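Local atomic coordinates of putative peptidyl-arginine deiminase family protein (Campylobacter jejuni subsp. jejuni serotype O:2, PDB entry 6B10), a protein that probably hydrolyses agmatine to N-carbamoylputrescine, a step in the biosynthesis of polyamines such as putrescine. Residues P14-L22 / A271-A279. Residues are numbered along the deposited sequence; the frame is centred on the assembly and turned at random.
Sequences PEWSEQEYL and ANFVFINNA
Asn277 OD1 is approached by two groups: the backbone N of Gln19 donates to it over 2.9 Å, in the carbonyl plane on a lone pair, and a water within hydrogen-bonding distance of both this oxygen and Ser17 O lies beside it. The same amide returns a bond through ND2 to Gln19 O (3.0 Å), so both polar backbone atoms of Gln19 bond one amide, which fixes the orientation of Asn277 OD1 and ND2. The Gln19 side chain bonds further along the strand: its NE2 reaches Phe275 O at 3.0 Å along a nearly straight N-H line (173°), although the donor stands above that carbonyl's plane, while OE1 is taken by Asn327 and Gln55. Glu15, with CG anti to N (chi1 -158°) and the chain extended beyond it, carries OE2 to Phe275 N at 3.0 Å through the anti lone pair. Arg213 forms a salt bridge to this oxygen and His322 bonds OE1, which helps fix the carboxylate's rotation. On the aromatic side, Trp16 CB sits over one face of Phe275, 4.1 Å from the centroid, and the indole turns its edge to that face with planes 72° apart, a T-shaped pair. Leu22 CD1 meets Val274 CG2 at 4.0 Å. Side chains thus tie strand 19-25 to edge strand 274-276 of another small mixed sheet, consistent with the alpha/beta propeller of guanidino-group-modifying enzymes.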
loop_
_atom_site.group_PDB
_atom_site.type_symbol
_atom_site.label_atom_id
_atom_site.label_comp_id
_atom_site.label_asym_id
_atom_site.label_seq_id
_atom_site.Cartn_x
_atom_site.Cartn_y
_atom_site.Cartn_z
ATOM N N PRO A 14 -9.098 -0.233 -7.870
ATOM C CA PRO A 14 -8.448 0.874 -7.190
ATOM C C PRO A 14 -8.721 0.823 -5.692
ATOM O O PRO A 14 -9.742 0.275 -5.259
ATOM C CB PRO A 14 -9.108 2.102 -7.812
ATOM C CG PRO A 14 -10.475 1.643 -8.166
ATOM C CD PRO A 14 -10.357 0.178 -8.513
ATOM N N GLU A 15 -7.828 1.425 -4.909
ATOM C CA GLU A 15 -7.891 1.315 -3.453
ATOM C C GLU A 15 -9.138 1.958 -2.843
ATOM O O GLU A 15 -9.571 1.574 -1.751
ATOM C CB GLU A 15 -6.639 1.919 -2.834
ATOM C CG GLU A 15 -6.337 1.408 -1.442
ATOM C CD GLU A 15 -4.893 1.655 -1.079
ATOM O OE1 GLU A 15 -4.037 0.867 -1.535
ATOM O OE2 GLU A 15 -4.619 2.657 -0.381
ATOM N N TRP A 16 -9.722 2.922 -3.545
ATOM C CA TRP A 16 -10.917 3.599 -3.042
ATOM C C TRP A 16 -12.238 2.834 -3.238
ATOM O O TRP A 16 -13.283 3.295 -2.789
ATOM C CB TRP A 16 -11.024 5.014 -3.619
ATOM C CG TRP A 16 -11.134 5.076 -5.106
ATOM C CD1 TRP A 16 -12.262 4.909 -5.852
ATOM C CD2 TRP A 16 -10.073 5.343 -6.028
ATOM N NE1 TRP A 16 -11.967 5.050 -7.185
ATOM C CE2 TRP A 16 -10.630 5.320 -7.319
ATOM C CE3 TRP A 16 -8.701 5.592 -5.885
ATOM C CZ2 TRP A 16 -9.863 5.537 -8.467
ATOM C CZ3 TRP A 16 -7.945 5.814 -7.017
ATOM C CH2 TRP A 16 -8.525 5.784 -8.293
ATOM N N SER A 17 -12.202 1.677 -3.896
ATOM C CA SER A 17 -13.382 0.808 -3.970
ATOM C C SER A 17 -13.717 0.270 -2.577
ATOM O O SER A 17 -12.840 0.183 -1.700
ATOM C CB SER A 17 -13.158 -0.365 -4.921
ATOM O OG SER A 17 -12.895 0.089 -6.227
ATOM N N GLU A 18 -14.988 -0.082 -2.389
ATOM C CA GLU A 18 -15.498 -0.493 -1.086
ATOM C C GLU A 18 -14.779 -1.742 -0.587
ATOM O O GLU A 18 -14.492 -2.658 -1.356
ATOM C CB GLU A 18 -17.013 -0.739 -1.153
ATOM C CG GLU A 18 -17.671 -0.875 0.215
ATOM C CD GLU A 18 -19.196 -0.867 0.151
ATOM O OE1 GLU A 18 -19.759 -1.249 -0.895
ATOM O OE2 GLU A 18 -19.835 -0.486 1.154
ATOM N N GLN A 19 -14.504 -1.769 0.709
ATOM C CA GLN A 19 -13.711 -2.820 1.315
ATOM C C GLN A 19 -14.440 -3.507 2.463
ATOM O O GLN A 19 -15.376 -2.954 3.043
ATOM C CB GLN A 19 -12.396 -2.229 1.844
ATOM C CG GLN A 19 -11.490 -1.627 0.777
ATOM C CD GLN A 19 -10.403 -0.742 1.374
ATOM O OE1 GLN A 19 -9.815 -1.077 2.408
ATOM N NE2 GLN A 19 -10.136 0.396 0.731
ATOM N N GLU A 20 -13.988 -4.722 2.768
ATOM C CA GLU A 20 -14.515 -5.492 3.888
ATOM C C GLU A 20 -13.549 -5.409 5.072
ATOM O O GLU A 20 -13.973 -5.212 6.207
ATOM C CB GLU A 20 -14.746 -6.950 3.473
ATOM C CG GLU A 20 -15.625 -7.745 4.429
ATOM C CD GLU A 20 -17.093 -7.375 4.329
ATOM O OE1 GLU A 20 -17.668 -7.504 3.231
ATOM O OE2 GLU A 20 -17.677 -6.974 5.356
ATOM N N TYR A 21 -12.250 -5.544 4.803
ATOM C CA TYR A 21 -11.228 -5.480 5.848
ATOM C C TYR A 21 -10.030 -4.633 5.444
ATOM O O TYR A 21 -9.670 -4.575 4.267
ATOM C CB TYR A 21 -10.673 -6.873 6.131
ATOM C CG TYR A 21 -11.592 -7.826 6.867
ATOM C CD1 TYR A 21 -11.682 -7.807 8.254
ATOM C CD2 TYR A 21 -12.336 -8.779 6.175
ATOM C CE1 TYR A 21 -12.495 -8.696 8.930
ATOM C CE2 TYR A 21 -13.161 -9.668 6.843
ATOM C CZ TYR A 21 -13.234 -9.625 8.217
ATOM O OH TYR A 21 -14.050 -10.512 8.880
ATOM N N LEU A 22 -9.409 -3.995 6.436
ATOM C CA LEU A 22 -7.996 -3.647 6.355
ATOM C C LEU A 22 -7.230 -4.655 7.216
ATOM O O LEU A 22 -7.576 -4.905 8.375
ATOM C CB LEU A 22 -7.721 -2.216 6.829
ATOM C CG LEU A 22 -6.341 -1.660 6.437
ATOM C CD1 LEU A 22 -6.251 -1.393 4.943
ATOM C CD2 LEU A 22 -6.010 -0.384 7.194
ATOM N N ALA A 271 2.987 9.966 0.200
ATOM C CA ALA A 271 2.346 9.084 -0.782
ATOM C C ALA A 271 1.914 7.734 -0.183
ATOM O O ALA A 271 1.069 7.040 -0.752
ATOM C CB ALA A 271 3.265 8.864 -1.980
ATOM N N ASN A 272 2.468 7.372 0.970
ATOM C CA ASN A 272 2.148 6.096 1.621
ATOM C C ASN A 272 0.857 6.165 2.458
ATOM O O ASN A 272 0.789 5.627 3.571
ATOM C CB ASN A 272 3.330 5.661 2.491
ATOM C CG ASN A 272 3.578 4.169 2.442
ATOM O OD1 ASN A 272 3.426 3.473 3.439
ATOM N ND2 ASN A 272 3.970 3.673 1.280
ATOM N N PHE A 273 -0.163 6.830 1.914
ATOM C CA PHE A 273 -1.490 6.863 2.523
ATOM C C PHE A 273 -2.263 5.587 2.201
ATOM O O PHE A 273 -1.800 4.750 1.425
ATOM C CB PHE A 273 -2.286 8.113 2.095
ATOM C CG PHE A 273 -2.259 8.412 0.611
ATOM C CD1 PHE A 273 -2.736 7.494 -0.328
ATOM C CD2 PHE A 273 -1.810 9.646 0.155
ATOM C CE1 PHE A 273 -2.729 7.793 -1.684
ATOM C CE2 PHE A 273 -1.803 9.947 -1.201
ATOM C CZ PHE A 273 -2.268 9.021 -2.120
ATOM N N VAL A 274 -3.440 5.432 2.802
ATOM C CA VAL A 274 -4.275 4.279 2.514
ATOM C C VAL A 274 -5.744 4.659 2.453
ATOM O O VAL A 274 -6.258 5.307 3.353
ATOM C CB VAL A 274 -4.038 3.115 3.516
ATOM C CG1 VAL A 274 -4.178 3.575 4.950
ATOM C CG2 VAL A 274 -4.985 1.954 3.230
ATOM N N PHE A 275 -6.407 4.270 1.366
ATOM C CA PHE A 275 -7.845 4.462 1.248
ATOM C C PHE A 275 -8.567 3.372 2.025
ATOM O O PHE A 275 -8.158 2.203 2.002
ATOM C CB PHE A 275 -8.300 4.400 -0.202
ATOM C CG PHE A 275 -8.095 5.674 -0.975
ATOM C CD1 PHE A 275 -8.982 6.735 -0.839
ATOM C CD2 PHE A 275 -7.045 5.790 -1.883
ATOM C CE1 PHE A 275 -8.810 7.897 -1.574
ATOM C CE2 PHE A 275 -6.870 6.949 -2.623
ATOM C CZ PHE A 275 -7.753 8.004 -2.466
ATOM N N ILE A 276 -9.628 3.778 2.715
ATOM C CA ILE A 276 -10.566 2.876 3.366
ATOM C C ILE A 276 -11.949 3.446 3.128
ATOM O O ILE A 276 -12.087 4.520 2.538
ATOM C CB ILE A 276 -10.284 2.740 4.870
ATOM C CG1 ILE A 276 -10.306 4.116 5.550
ATOM C CG2 ILE A 276 -8.939 2.050 5.086
ATOM C CD1 ILE A 276 -10.376 4.056 7.060
ATOM N N ASN A 277 -12.980 2.747 3.579
ATOM C CA ASN A 277 -14.341 3.208 3.314
ATOM C C ASN A 277 -14.574 4.608 3.879
ATOM O O ASN A 277 -14.425 4.831 5.084
ATOM C CB ASN A 277 -15.353 2.223 3.881
ATOM C CG ASN A 277 -15.297 0.880 3.188
ATOM O OD1 ASN A 277 -14.707 0.750 2.113
ATOM N ND2 ASN A 277 -15.898 -0.133 3.802
ATOM N N ASN A 278 -14.903 5.547 2.990
ATOM C CA ASN A 278 -15.226 6.926 3.357
ATOM C C ASN A 278 -14.070 7.738 3.939
ATOM O O ASN A 278 -14.280 8.836 4.442
ATOM C CB ASN A 278 -16.421 6.968 4.325
ATOM C CG ASN A 278 -17.656 6.337 3.736
ATOM O OD1 ASN A 278 -18.119 5.299 4.203
ATOM N ND2 ASN A 278 -18.177 6.941 2.683
ATOM N N ALA A 279 -12.846 7.234 3.833
ATOM C CA ALA A 279 -11.713 7.946 4.387
ATOM C C ALA A 279 -10.405 7.646 3.682
ATOM O O ALA A 279 -10.248 6.627 3.003
ATOM C CB ALA A 279 -11.587 7.648 5.874
HETATM O O HOH W 1 -12.163 4.976 -0.132
HETATM O O HOH W 2 -13.327 2.295 0.013
#